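Local coordinates for gentamicin resistance protein (Enterococcus gallinarum, PDB 6CTZ) that probably confers gentamicin and kanamycin resistance as a nucleotide-dependent kinase that phosphorylates the 2''-hydroxyl of aminoglycosides, and here holds GDP, magnesium and kanamycin, at residues Y184-L193 / F215-D226; K90-E98 / S194-L202. The protein carries 2 engineered substitutions. All coordinates share one frame; numbering follows the deposited sequence. Where two conformers were deposited one is given.

Contact 1: Y184-L193 / F215-D226; sequences YTPRLIHGDL and FGDAAISDPDYD. With KAN (kanamycin a), chain E.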
loop_
_atom_site.group_PDB
_atom_site.type_symbol
_atom_site.label_atom_id
_atom_site.label_comp_id
_atom_site.label_asym_id
_atom_site.label_seq_id
_atom_site.Cartn_x
_atom_site.Cartn_y
_atom_site.Cartn_z
ATOM N N TYR A 184 -5.865 19.735 0.506
ATOM C CA TYR A 184 -5.101 19.164 -0.594
ATOM C C TYR A 184 -5.983 19.107 -1.832
ATOM O O TYR A 184 -7.210 19.200 -1.748
ATOM C CB TYR A 184 -4.557 17.769 -0.240
ATOM C CG TYR A 184 -5.627 16.747 0.106
ATOM C CD1 TYR A 184 -6.220 15.974 -0.886
ATOM C CD2 TYR A 184 -6.047 16.559 1.420
ATOM C CE1 TYR A 184 -7.196 15.042 -0.581
ATOM C CE2 TYR A 184 -7.024 15.626 1.736
ATOM C CZ TYR A 184 -7.595 14.871 0.731
ATOM O OH TYR A 184 -8.573 13.939 1.025
ATOM N N THR A 185 -5.340 18.956 -2.988
ATOM C CA THR A 185 -6.061 18.623 -4.212
ATOM C C THR A 185 -6.066 17.110 -4.366
ATOM O O THR A 185 -4.989 16.505 -4.420
ATOM C CB THR A 185 -5.412 19.268 -5.428
ATOM O OG1 THR A 185 -5.398 20.691 -5.260
ATOM C CG2 THR A 185 -6.196 18.932 -6.696
ATOM N N PRO A 186 -7.225 16.460 -4.392
ATOM C CA PRO A 186 -7.246 14.996 -4.453
ATOM C C PRO A 186 -6.712 14.468 -5.781
ATOM O O PRO A 186 -6.828 15.102 -6.836
ATOM C CB PRO A 186 -8.733 14.659 -4.284
ATOM C CG PRO A 186 -9.360 15.879 -3.690
ATOM C CD PRO A 186 -8.573 17.033 -4.218
ATOM N N ARG A 187 -6.098 13.289 -5.712
ATOM C CA ARG A 187 -5.551 12.617 -6.880
ATOM C C ARG A 187 -5.754 11.123 -6.700
ATOM O O ARG A 187 -5.965 10.645 -5.584
ATOM C CB ARG A 187 -4.030 12.812 -6.972
ATOM C CG ARG A 187 -3.545 14.234 -6.916
ATOM C CD ARG A 187 -3.824 14.958 -8.204
ATOM N NE ARG A 187 -3.319 16.322 -8.126
ATOM C CZ ARG A 187 -3.569 17.266 -9.025
ATOM N NH1 ARG A 187 -4.310 16.984 -10.087
ATOM N NH2 ARG A 187 -3.076 18.489 -8.862
ATOM N N LEU A 188 -5.664 10.380 -7.803
ATOM C CA LEU A 188 -5.519 8.929 -7.680
ATOM C C LEU A 188 -4.219 8.608 -6.955
ATOM O O LEU A 188 -3.156 9.097 -7.342
ATOM C CB LEU A 188 -5.485 8.279 -9.057
ATOM C CG LEU A 188 -5.263 6.754 -9.038
ATOM C CD1 LEU A 188 -6.407 6.029 -8.343
ATOM C CD2 LEU A 188 -5.067 6.226 -10.450
ATOM N N ILE A 189 -4.307 7.799 -5.892
ATOM C CA ILE A 189 -3.129 7.288 -5.194
ATOM C C ILE A 189 -3.148 5.766 -5.216
ATOM O O ILE A 189 -4.206 5.132 -5.310
ATOM C CB ILE A 189 -3.008 7.805 -3.739
ATOM C CG1 ILE A 189 -4.124 7.269 -2.835
ATOM C CG2 ILE A 189 -2.998 9.326 -3.712
ATOM C CD1 ILE A 189 -3.859 7.509 -1.358
ATOM N N HIS A 190 -1.952 5.173 -5.110
ATOM C CA HIS A 190 -1.853 3.721 -4.966
ATOM C C HIS A 190 -2.431 3.277 -3.625
ATOM O O HIS A 190 -3.177 2.289 -3.553
ATOM C CB HIS A 190 -0.392 3.305 -5.113
ATOM C CG HIS A 190 -0.139 1.842 -4.912
ATOM N ND1 HIS A 190 -0.065 1.262 -3.667
ATOM C CD2 HIS A 190 0.100 0.852 -5.808
ATOM C CE1 HIS A 190 0.201 -0.028 -3.800
ATOM N NE2 HIS A 190 0.304 -0.304 -5.090
ATOM N N GLY A 191 -2.123 4.017 -2.555
ATOM C CA GLY A 191 -2.729 3.796 -1.265
ATOM C C GLY A 191 -2.029 2.811 -0.356
ATOM O O GLY A 191 -2.352 2.769 0.836
ATOM N N ASP A 192 -1.092 2.022 -0.865
ATOM C CA ASP A 192 -0.369 1.064 -0.036
ATOM C C ASP A 192 1.031 0.885 -0.620
ATOM O O ASP A 192 1.480 -0.226 -0.914
ATOM C CB ASP A 192 -1.152 -0.248 0.050
ATOM C CG ASP A 192 -0.747 -1.112 1.227
ATOM O OD1 ASP A 192 -0.247 -0.585 2.248
ATOM O OD2 ASP A 192 -0.959 -2.339 1.138
ATOM N N LEU A 193 1.735 2.004 -0.822
ATOM C CA LEU A 193 2.921 2.020 -1.681
ATOM C C LEU A 193 4.179 1.729 -0.858
ATOM O O LEU A 193 5.020 2.587 -0.603
ATOM C CB LEU A 193 3.002 3.340 -2.437
ATOM C CG LEU A 193 4.004 3.393 -3.589
ATOM C CD1 LEU A 193 3.619 2.415 -4.696
ATOM C CD2 LEU A 193 4.070 4.795 -4.160
ATOM N N PHE A 215 -2.935 -2.941 -5.892
ATOM C CA PHE A 215 -3.629 -1.665 -5.963
ATOM C C PHE A 215 -4.939 -1.667 -5.183
ATOM O O PHE A 215 -5.796 -0.813 -5.429
ATOM C CB PHE A 215 -3.870 -1.275 -7.428
ATOM C CG PHE A 215 -2.624 -0.839 -8.165
ATOM C CD1 PHE A 215 -1.629 -1.756 -8.509
ATOM C CD2 PHE A 215 -2.462 0.485 -8.541
ATOM C CE1 PHE A 215 -0.491 -1.350 -9.209
ATOM C CE2 PHE A 215 -1.334 0.898 -9.233
ATOM C CZ PHE A 215 -0.340 -0.024 -9.567
ATOM N N GLY A 216 -5.103 -2.588 -4.230
ATOM C CA GLY A 216 -6.363 -2.716 -3.523
ATOM C C GLY A 216 -6.748 -1.514 -2.683
ATOM O O GLY A 216 -7.938 -1.326 -2.401
ATOM N N ASP A 217 -5.779 -0.695 -2.281
ATOM C CA ASP A 217 -6.053 0.513 -1.520
ATOM C C ASP A 217 -6.159 1.751 -2.401
ATOM O O ASP A 217 -6.178 2.865 -1.880
ATOM C CB ASP A 217 -5.006 0.705 -0.419
ATOM C CG ASP A 217 -5.181 -0.275 0.716
ATOM O OD1 ASP A 217 -6.281 -0.314 1.319
ATOM O OD2 ASP A 217 -4.225 -1.008 1.016
ATOM N N ALA A 218 -6.240 1.588 -3.717
ATOM C CA ALA A 218 -6.324 2.749 -4.595
ATOM C C ALA A 218 -7.510 3.625 -4.210
ATOM O O ALA A 218 -8.605 3.136 -3.908
ATOM C CB ALA A 218 -6.440 2.321 -6.058
ATOM N N ALA A 219 -7.280 4.934 -4.203
ATOM C CA ALA A 219 -8.284 5.870 -3.718
ATOM C C ALA A 219 -8.056 7.211 -4.395
ATOM O O ALA A 219 -6.973 7.486 -4.915
ATOM C CB ALA A 219 -8.209 6.028 -2.196
ATOM N N ILE A 220 -9.094 8.041 -4.403
ATOM C CA ILE A 220 -8.937 9.455 -4.727
ATOM C C ILE A 220 -8.726 10.151 -3.390
ATOM O O ILE A 220 -9.650 10.232 -2.571
ATOM C CB ILE A 220 -10.164 10.018 -5.459
ATOM C CG1 ILE A 220 -10.456 9.204 -6.728
ATOM C CG2 ILE A 220 -9.944 11.498 -5.760
ATOM C CD1 ILE A 220 -9.274 9.059 -7.646
ATOM N N SER A 221 -7.499 10.589 -3.130
ATOM C CA SER A 221 -7.168 11.072 -1.795
ATOM C C SER A 221 -5.963 12.005 -1.881
ATOM O O SER A 221 -5.633 12.520 -2.955
ATOM C CB SER A 221 -6.923 9.881 -0.852
ATOM O OG SER A 221 -6.914 10.293 0.502
ATOM N N ASP A 222 -5.311 12.217 -0.754
ATOM C CA ASP A 222 -4.192 13.141 -0.692
ATOM C C ASP A 222 -2.965 12.479 -1.308
ATOM O O ASP A 222 -2.514 11.447 -0.798
ATOM C CB ASP A 222 -3.922 13.471 0.769
ATOM C CG ASP A 222 -2.884 14.557 0.954
ATOM O OD1 ASP A 222 -2.079 14.828 0.028
ATOM O OD2 ASP A 222 -2.869 15.137 2.055
ATOM N N PRO A 223 -2.394 13.032 -2.386
ATOM C CA PRO A 223 -1.208 12.396 -2.986
ATOM C C PRO A 223 -0.045 12.254 -2.023
ATOM O O PRO A 223 0.787 11.352 -2.189
ATOM C CB PRO A 223 -0.879 13.309 -4.175
ATOM C CG PRO A 223 -1.492 14.647 -3.801
ATOM C CD PRO A 223 -2.755 14.284 -3.078
ATOM N N ASP A 224 0.046 13.112 -1.006
ATOM C CA ASP A 224 1.128 12.964 -0.037
ATOM C C ASP A 224 1.033 11.666 0.753
ATOM O O ASP A 224 2.032 11.241 1.353
ATOM C CB ASP A 224 1.149 14.158 0.912
ATOM C CG ASP A 224 1.501 15.455 0.212
ATOM O OD1 ASP A 224 2.154 15.405 -0.852
ATOM O OD2 ASP A 224 1.146 16.532 0.736
ATOM N N TYR A 225 -0.145 11.031 0.791
ATOM C CA TYR A 225 -0.243 9.759 1.500
ATOM C C TYR A 225 0.644 8.687 0.871
ATOM O O TYR A 225 1.098 7.773 1.571
ATOM C CB TYR A 225 -1.694 9.264 1.598
ATOM C CG TYR A 225 -1.770 8.107 2.552
ATOM C CD1 TYR A 225 -1.805 8.330 3.924
ATOM C CD2 TYR A 225 -1.733 6.785 2.095
ATOM C CE1 TYR A 225 -1.829 7.279 4.821
ATOM C CE2 TYR A 225 -1.754 5.722 2.989
ATOM C CZ TYR A 225 -1.809 5.980 4.352
ATOM O OH TYR A 225 -1.821 4.941 5.253
ATOM N N ASP A 226 0.923 8.783 -0.433
ATOM C CA ASP A 226 1.754 7.755 -1.054
ATOM C C ASP A 226 3.212 7.842 -0.638
ATOM O O ASP A 226 4.014 7.016 -1.083
ATOM C CB ASP A 226 1.604 7.752 -2.579
ATOM C CG ASP A 226 0.511 6.802 -3.072
ATOM O OD1 ASP A 226 -0.047 6.007 -2.274
ATOM O OD2 ASP A 226 0.232 6.842 -4.289
HETATM C C1 KAN E . 3.319 -2.378 9.775
HETATM C C2 KAN E . 3.757 -1.473 10.927
HETATM C C3 KAN E . 5.269 -1.447 11.004
HETATM C C4 KAN E . 5.738 -2.879 11.212
HETATM C C5 KAN E . 5.261 -3.784 10.080
HETATM C C6 KAN E . 5.649 -5.240 10.320
HETATM C C7 KAN E . 2.284 -1.707 4.621
HETATM C C8 KAN E . 1.399 -2.431 5.632
HETATM C C9 KAN E . 1.810 -2.051 7.058
HETATM C C10 KAN E . 3.290 -2.334 7.317
HETATM C C11 KAN E . 4.158 -1.654 6.256
HETATM C C12 KAN E . 3.746 -2.069 4.849
HETATM C C13 KAN E . -0.983 -2.882 5.796
HETATM C C14 KAN E . -2.141 -2.883 4.810
HETATM C C15 KAN E . -2.682 -1.456 4.688
HETATM C C16 KAN E . -3.076 -0.938 6.066
HETATM C C17 KAN E . -1.903 -1.066 7.018
HETATM C C18 KAN E . -2.339 -0.672 8.420
HETATM N N1 KAN E . 5.113 -6.038 9.233
HETATM N N2 KAN E . 5.571 -1.962 6.452
HETATM N N3 KAN E . 1.865 -2.059 3.266
HETATM N N4 KAN E . -3.825 -1.369 3.786
HETATM O O5 KAN E . 3.846 -3.706 9.867
HETATM O O6 KAN E . 3.256 -0.154 10.694
HETATM O O7 KAN E . 5.712 -0.627 12.090
HETATM O O8 KAN E . 7.166 -2.894 11.267
HETATM O O9 KAN E . 3.718 -1.754 8.552
HETATM O O10 KAN E . 1.036 -2.822 7.991
HETATM O O11 KAN E . 0.056 -2.018 5.338
HETATM O O12 KAN E . -1.455 -2.411 7.055
HETATM O O13 KAN E . -1.667 -3.403 3.566
HETATM O O14 KAN E . -3.459 0.448 6.025
HETATM O O15 KAN E . -1.225 -0.790 9.310
HETATM O O HOH W 1 -10.083 13.067 -1.333
HETATM O O HOH W 2 -3.046 -0.414 -2.864
HETATM O O HOH W 3 0.632 4.564 0.049
HETATM O O HOH W 4 4.356 4.932 0.572
#
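The His-Gly-Asp catalytic loop of this kinase is held by Asp-226, whose carboxylate spans two successive amides. Asp-226 OD2 takes His-190 N and OD1 takes Gly-191 N, both at 2.9 Å and through syn lone pairs, so the group is fixed in rotation; a water bridges OD1 to Leu-193 N. Before this, Arg-187 to Ile-189 pair antiparallel with Ala-219 to Ser-221 through four backbone bonds. Ile-189 packs its two branches against 221-225: CG2 lies 3.6 Å from Pro-223 CA, while chi1 of 67°, with CG1 between backbone N and carbonyl carbon, carries CD1 to Ser-221 and Tyr-225. At one end the Tyr-184 ring lies almost flat on the Asp-222 carboxylate, planes 14° apart, with Asp-222 CB 3.6 Å from the ring centroid; Lys-257 forms a salt bridge to OD2. At the other, the His-190 edge points into the Phe-215 face, CD2 over its centre, a tilted edge-to-face pair with planes at 58°. Kanamycin N3 and O13 donate to Asp-192 OD1 and OD2, and N4 to Asp-217 OD2. An aspartate gripping the catalytic-loop amides in this way is also a feature of the protein kinase fold.

Contact 2: K90-E98 / S194-L202; sequences KVQGQILGE and SPDHFLTNL. With MG (magnesium ion), chain C; GDP (guanosine-5'-diphosphate), chain B; KAN (kanamycin a), chain E.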
loop_
_atom_site.group_PDB
_atom_site.type_symbol
_atom_site.label_atom_id
_atom_site.label_comp_id
_atom_site.label_asym_id
_atom_site.label_seq_id
_atom_site.Cartn_x
_atom_site.Cartn_y
_atom_site.Cartn_z
ATOM N N LYS A 90 2.718 -13.634 -13.558
ATOM C CA LYS A 90 3.524 -13.093 -12.480
ATOM C C LYS A 90 4.225 -11.817 -12.933
ATOM O O LYS A 90 4.801 -11.750 -14.026
ATOM C CB LYS A 90 4.545 -14.146 -12.054
ATOM C CG LYS A 90 5.274 -13.795 -10.783
ATOM C CD LYS A 90 6.207 -14.911 -10.350
ATOM C CE LYS A 90 7.380 -15.058 -11.293
ATOM N NZ LYS A 90 8.429 -15.953 -10.721
ATOM N N VAL A 91 4.134 -10.781 -12.108
ATOM C CA VAL A 91 4.897 -9.577 -12.383
ATOM C C VAL A 91 6.342 -9.910 -12.037
ATOM O O VAL A 91 6.650 -10.312 -10.911
ATOM C CB VAL A 91 4.342 -8.387 -11.585
ATOM C CG1 VAL A 91 5.145 -7.117 -11.853
ATOM C CG2 VAL A 91 2.870 -8.159 -11.942
ATOM N N GLN A 92 7.216 -9.823 -13.021
ATOM C CA GLN A 92 8.513 -10.452 -12.848
ATOM C C GLN A 92 9.432 -9.567 -12.029
ATOM O O GLN A 92 9.239 -8.352 -11.912
ATOM C CB GLN A 92 9.149 -10.783 -14.197
ATOM C CG GLN A 92 8.407 -11.858 -14.989
ATOM C CD GLN A 92 8.548 -13.253 -14.396
ATOM O OE1 GLN A 92 9.528 -13.561 -13.711
ATOM N NE2 GLN A 92 7.566 -14.107 -14.666
ATOM N N GLY A 93 10.427 -10.204 -11.438
ATOM C CA GLY A 93 11.431 -9.509 -10.671
ATOM C C GLY A 93 11.502 -10.017 -9.247
ATOM O O GLY A 93 10.800 -10.939 -8.838
ATOM N N GLN A 94 12.390 -9.392 -8.499
ATOM C CA GLN A 94 12.578 -9.684 -7.091
ATOM C C GLN A 94 11.821 -8.618 -6.318
ATOM O O GLN A 94 11.996 -7.427 -6.582
ATOM C CB GLN A 94 14.074 -9.621 -6.763
ATOM C CG GLN A 94 14.422 -9.438 -5.288
ATOM C CD GLN A 94 14.311 -10.720 -4.482
ATOM O OE1 GLN A 94 14.849 -11.762 -4.866
ATOM N NE2 GLN A 94 13.609 -10.647 -3.353
ATOM N N ILE A 95 10.940 -9.045 -5.409
ATOM C CA ILE A 95 10.338 -8.097 -4.480
ATOM C C ILE A 95 11.447 -7.466 -3.659
ATOM O O ILE A 95 12.287 -8.168 -3.087
ATOM C CB ILE A 95 9.318 -8.801 -3.575
ATOM C CG1 ILE A 95 8.153 -9.350 -4.400
ATOM C CG2 ILE A 95 8.840 -7.866 -2.469
ATOM C CD1 ILE A 95 7.117 -10.053 -3.572
ATOM N N LEU A 96 11.466 -6.138 -3.603
ATOM C CA LEU A 96 12.517 -5.454 -2.857
ATOM C C LEU A 96 12.376 -5.669 -1.351
ATOM O O LEU A 96 13.349 -6.022 -0.673
ATOM C CB LEU A 96 12.511 -3.963 -3.200
ATOM C CG LEU A 96 13.610 -3.135 -2.528
ATOM C CD1 LEU A 96 14.972 -3.623 -2.998
ATOM C CD2 LEU A 96 13.427 -1.657 -2.836
ATOM N N GLY A 97 11.186 -5.429 -0.801
ATOM C CA GLY A 97 10.944 -5.573 0.627
ATOM C C GLY A 97 11.538 -4.454 1.468
ATOM O O GLY A 97 12.301 -3.640 0.948
ATOM N N GLU A 98 11.143 -4.379 2.727
ATOM C CA GLU A 98 11.872 -3.489 3.625
ATOM C C GLU A 98 13.422 -3.604 3.838
ATOM O O GLU A 98 14.151 -2.684 3.803
ATOM C CB GLU A 98 11.197 -3.335 4.974
ATOM C CG GLU A 98 10.078 -4.323 5.338
ATOM C CD GLU A 98 9.799 -4.393 6.854
ATOM O OE1 GLU A 98 10.620 -3.911 7.632
ATOM O OE2 GLU A 98 8.795 -4.968 7.280
ATOM N N SER A 194 4.291 0.474 -0.454
ATOM C CA SER A 194 5.376 -0.022 0.369
ATOM C C SER A 194 6.265 -0.949 -0.444
ATOM O O SER A 194 5.827 -1.521 -1.450
ATOM C CB SER A 194 4.817 -0.774 1.586
ATOM O OG SER A 194 3.748 -1.636 1.229
ATOM N N PRO A 195 7.523 -1.142 -0.021
ATOM C CA PRO A 195 8.493 -1.855 -0.870
ATOM C C PRO A 195 8.250 -3.353 -0.973
ATOM O O PRO A 195 8.871 -3.996 -1.836
ATOM C CB PRO A 195 9.851 -1.512 -0.233
ATOM C CG PRO A 195 9.517 -1.124 1.178
ATOM C CD PRO A 195 8.197 -0.410 1.070
ATOM N N ASP A 196 7.350 -3.919 -0.160
ATOM C CA ASP A 196 6.884 -5.286 -0.389
ATOM C C ASP A 196 6.052 -5.406 -1.665
ATOM O O ASP A 196 5.687 -6.521 -2.054
ATOM C CB ASP A 196 6.121 -5.831 0.832
ATOM C CG ASP A 196 4.820 -5.106 1.088
ATOM O OD1 ASP A 196 4.710 -3.937 0.698
ATOM O OD2 ASP A 196 3.891 -5.713 1.669
ATOM N N HIS A 197 5.773 -4.285 -2.332
ATOM C CA HIS A 197 5.042 -4.245 -3.588
ATOM C C HIS A 197 5.905 -3.777 -4.747
ATOM O O HIS A 197 5.384 -3.611 -5.851
ATOM C CB HIS A 197 3.832 -3.316 -3.468
ATOM C CG HIS A 197 2.818 -3.778 -2.480
ATOM N ND1 HIS A 197 2.056 -2.904 -1.733
ATOM C CD2 HIS A 197 2.414 -5.022 -2.132
ATOM C CE1 HIS A 197 1.228 -3.591 -0.968
ATOM N NE2 HIS A 197 1.425 -4.879 -1.190
ATOM N N PHE A 198 7.203 -3.550 -4.531
ATOM C CA PHE A 198 8.099 -3.088 -5.589
ATOM C C PHE A 198 8.817 -4.298 -6.165
ATOM O O PHE A 198 9.533 -5.002 -5.444
ATOM C CB PHE A 198 9.171 -2.118 -5.077
ATOM C CG PHE A 198 8.651 -0.872 -4.399
ATOM C CD1 PHE A 198 7.310 -0.518 -4.429
ATOM C CD2 PHE A 198 9.543 -0.036 -3.743
ATOM C CE1 PHE A 198 6.868 0.628 -3.782
ATOM C CE2 PHE A 198 9.106 1.111 -3.089
ATOM C CZ PHE A 198 7.768 1.441 -3.119
ATOM N N LEU A 199 8.637 -4.535 -7.456
ATOM C CA LEU A 199 9.362 -5.587 -8.152
ATOM C C LEU A 199 10.542 -4.965 -8.884
ATOM O O LEU A 199 10.389 -3.936 -9.549
ATOM C CB LEU A 199 8.447 -6.312 -9.144
ATOM C CG LEU A 199 7.468 -7.363 -8.608
ATOM C CD1 LEU A 199 8.209 -8.600 -8.066
ATOM C CD2 LEU A 199 6.470 -6.767 -7.614
ATOM N N THR A 200 11.716 -5.585 -8.759
ATOM C CA THR A 200 12.940 -5.001 -9.284
ATOM C C THR A 200 13.698 -5.994 -10.148
ATOM O O THR A 200 13.586 -7.216 -9.996
ATOM C CB THR A 200 13.897 -4.539 -8.162
ATOM O OG1 THR A 200 14.319 -5.676 -7.391
ATOM C CG2 THR A 200 13.227 -3.522 -7.244
ATOM N N ASN A 201 14.503 -5.438 -11.047
ATOM C CA ASN A 201 15.571 -6.179 -11.708
ATOM C C ASN A 201 16.831 -5.351 -11.500
ATOM O O ASN A 201 17.165 -4.487 -12.318
ATOM C CB ASN A 201 15.290 -6.424 -13.183
ATOM C CG ASN A 201 16.440 -7.124 -13.856
ATOM O OD1 ASN A 201 17.369 -7.573 -13.184
ATOM N ND2 ASN A 201 16.394 -7.231 -15.171
ATOM N N LEU A 202 17.533 -5.627 -10.401
ATOM C CA LEU A 202 18.735 -4.875 -10.087
ATOM C C LEU A 202 19.876 -5.147 -11.065
ATOM O O LEU A 202 20.888 -4.445 -11.012
ATOM C CB LEU A 202 19.136 -5.125 -8.628
ATOM C CG LEU A 202 18.094 -4.607 -7.620
ATOM C CD1 LEU A 202 18.424 -4.999 -6.191
ATOM C CD2 LEU A 202 17.965 -3.102 -7.716
HETATM MG MG MG C . -0.091 -6.227 -0.364
HETATM P PB GDP B . -2.750 -7.998 -0.039
HETATM O O1B GDP B . -3.726 -7.088 -0.745
HETATM O O2B GDP B . -1.593 -7.233 0.571
HETATM O O3B GDP B . -3.441 -8.937 0.922
HETATM O O3A GDP B . -2.162 -8.960 -1.200
HETATM P PA GDP B . -1.077 -8.619 -2.353
HETATM O O1A GDP B . -1.762 -8.214 -3.624
HETATM O O2A GDP B . -0.060 -7.617 -1.833
HETATM O "O5'" GDP B . -0.432 -10.089 -2.598
HETATM C "C5'" GDP B . 0.119 -10.790 -1.492
HETATM C "C4'" GDP B . 1.581 -11.058 -1.760
HETATM O "O4'" GDP B . 1.689 -11.970 -2.853
HETATM C "C3'" GDP B . 2.388 -9.846 -2.197
HETATM O "O3'" GDP B . 2.786 -9.019 -1.098
HETATM C "C2'" GDP B . 3.571 -10.527 -2.837
HETATM O "O2'" GDP B . 4.451 -11.050 -1.837
HETATM C "C1'" GDP B . 2.917 -11.716 -3.522
HETATM N N9 GDP B . 2.599 -11.379 -4.924
HETATM C C8 GDP B . 1.406 -11.008 -5.441
HETATM N N7 GDP B . 1.536 -10.793 -6.776
HETATM C C5 GDP B . 2.820 -11.037 -7.106
HETATM C C6 GDP B . 3.641 -10.991 -8.322
HETATM O O6 GDP B . 3.139 -10.679 -9.419
HETATM N N1 GDP B . 4.935 -11.322 -8.198
HETATM C C2 GDP B . 5.509 -11.671 -7.026
HETATM N N2 GDP B . 6.815 -12.001 -7.001
HETATM N N3 GDP B . 4.820 -11.725 -5.865
HETATM C C4 GDP B . 3.504 -11.428 -5.878
HETATM C C1 KAN E . 3.319 -2.378 9.775
HETATM C C2 KAN E . 3.757 -1.473 10.927
HETATM C C3 KAN E . 5.269 -1.447 11.004
HETATM C C4 KAN E . 5.738 -2.879 11.212
HETATM C C5 KAN E . 5.261 -3.784 10.080
HETATM C C6 KAN E . 5.649 -5.240 10.320
HETATM C C7 KAN E . 2.284 -1.707 4.621
HETATM C C8 KAN E . 1.399 -2.431 5.632
HETATM C C9 KAN E . 1.810 -2.051 7.058
HETATM C C10 KAN E . 3.290 -2.334 7.317
HETATM C C11 KAN E . 4.158 -1.654 6.256
HETATM C C12 KAN E . 3.746 -2.069 4.849
HETATM C C13 KAN E . -0.983 -2.882 5.796
HETATM C C14 KAN E . -2.141 -2.883 4.810
HETATM C C15 KAN E . -2.682 -1.456 4.688
HETATM C C16 KAN E . -3.076 -0.938 6.066
HETATM C C17 KAN E . -1.903 -1.066 7.018
HETATM C C18 KAN E . -2.339 -0.672 8.420
HETATM N N1 KAN E . 5.113 -6.038 9.233
HETATM N N2 KAN E . 5.571 -1.962 6.452
HETATM N N3 KAN E . 1.865 -2.059 3.266
HETATM N N4 KAN E . -3.825 -1.369 3.786
HETATM O O5 KAN E . 3.846 -3.706 9.867
HETATM O O6 KAN E . 3.256 -0.154 10.694
HETATM O O7 KAN E . 5.712 -0.627 12.090
HETATM O O8 KAN E . 7.166 -2.894 11.267
HETATM O O9 KAN E . 3.718 -1.754 8.552
HETATM O O10 KAN E . 1.036 -2.822 7.991
HETATM O O11 KAN E . 0.056 -2.018 5.338
HETATM O O12 KAN E . -1.455 -2.411 7.055
HETATM O O13 KAN E . -1.667 -3.403 3.566
HETATM O O14 KAN E . -3.459 0.448 6.025
HETATM O O15 KAN E . -1.225 -0.790 9.310
HETATM O O HOH W 5 1.448 -7.142 0.643
HETATM O O HOH W 6 -0.262 -4.890 1.250
#
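Backbone hydrogen bonds carry most of the joining between 90-98, the linker that follows the nucleotide-binding sheet, and 194-202, the end of the catalytic loop and strand 198-200 after it. Gln-94 and Thr-200 form an antiparallel hydrogen-bonded pair: Gln-94 N gives a bond of 2.9 Å to Thr-200 O, and Thr-200 N returns one to Gln-94 O. Two residues on, Leu-96 N meets Phe-198 O nearly head-on, with a C=O...N angle of 168°. The last bond differs, for Gly-97 N sits above the carbonyl plane of Pro-195 O, which lies in the 3-10 segment leading into strand 198-200.

Apolar contacts follow the strands. Leu-199 CG, anti to its carbonyl carbon (chi1 -79°), comes within 4.0 Å of Val-91 CG1, the two side chains crossing at about a right angle. Leu-199 CD1 borders the guanine, 3.8 Å from GDP N2, and lies 3.7 Å from CG1 of Ile-95, side by side with it in one of that residue's two conformers. Leu-96 CD2 meets the Phe-198 ring at its edge, while Pro-195 CA lies over the centre of one ring face.

Polar and metal contacts concern the ligands. Val-91 N donates to guanine O6 at 2.9 Å. His-197 NE2 binds magnesium at 2.2 Å; GDP O2A and O2B, two waters and Asp-214 complete the site. Asp-196 OD1 stands 3.6 Å above the centre of the His-197 ring, and its OD2 accepts from a metal-bound water that also meets the ribose O3'. Ser-194 OG accepts from kanamycin N3 at 2.8 Å.

The Val-91 amide, and weakly its carbonyl, thus meet the guanine edge at one end, a histidine takes the metal further along, and the strand pairing lies between the two sites.

The two contacts hold the strands on either side of the catalytic loop: 184-193 runs straight into 194-202, so contact 1 braces the first against the chain after Asp-214 and contact 2 the second against the linker 90-98. Their centres are 20 Å apart. Both are strand-paired. Contact 1, largely buried and covered by helices 46-62 and 106-125, adds the Asp-226 carboxylate, an edge-to-face ring pair and a tyrosine stacked on a carboxylate; contact 2, only partly buried, adds nucleotide and metal groups. They meet where Asp-192 O probably accepts from His-197 ND1, 2.9 Å away, and where Leu-193 packs on Phe-198. Both touch kanamycin, but within these segments the guanine is bordered by contact 2.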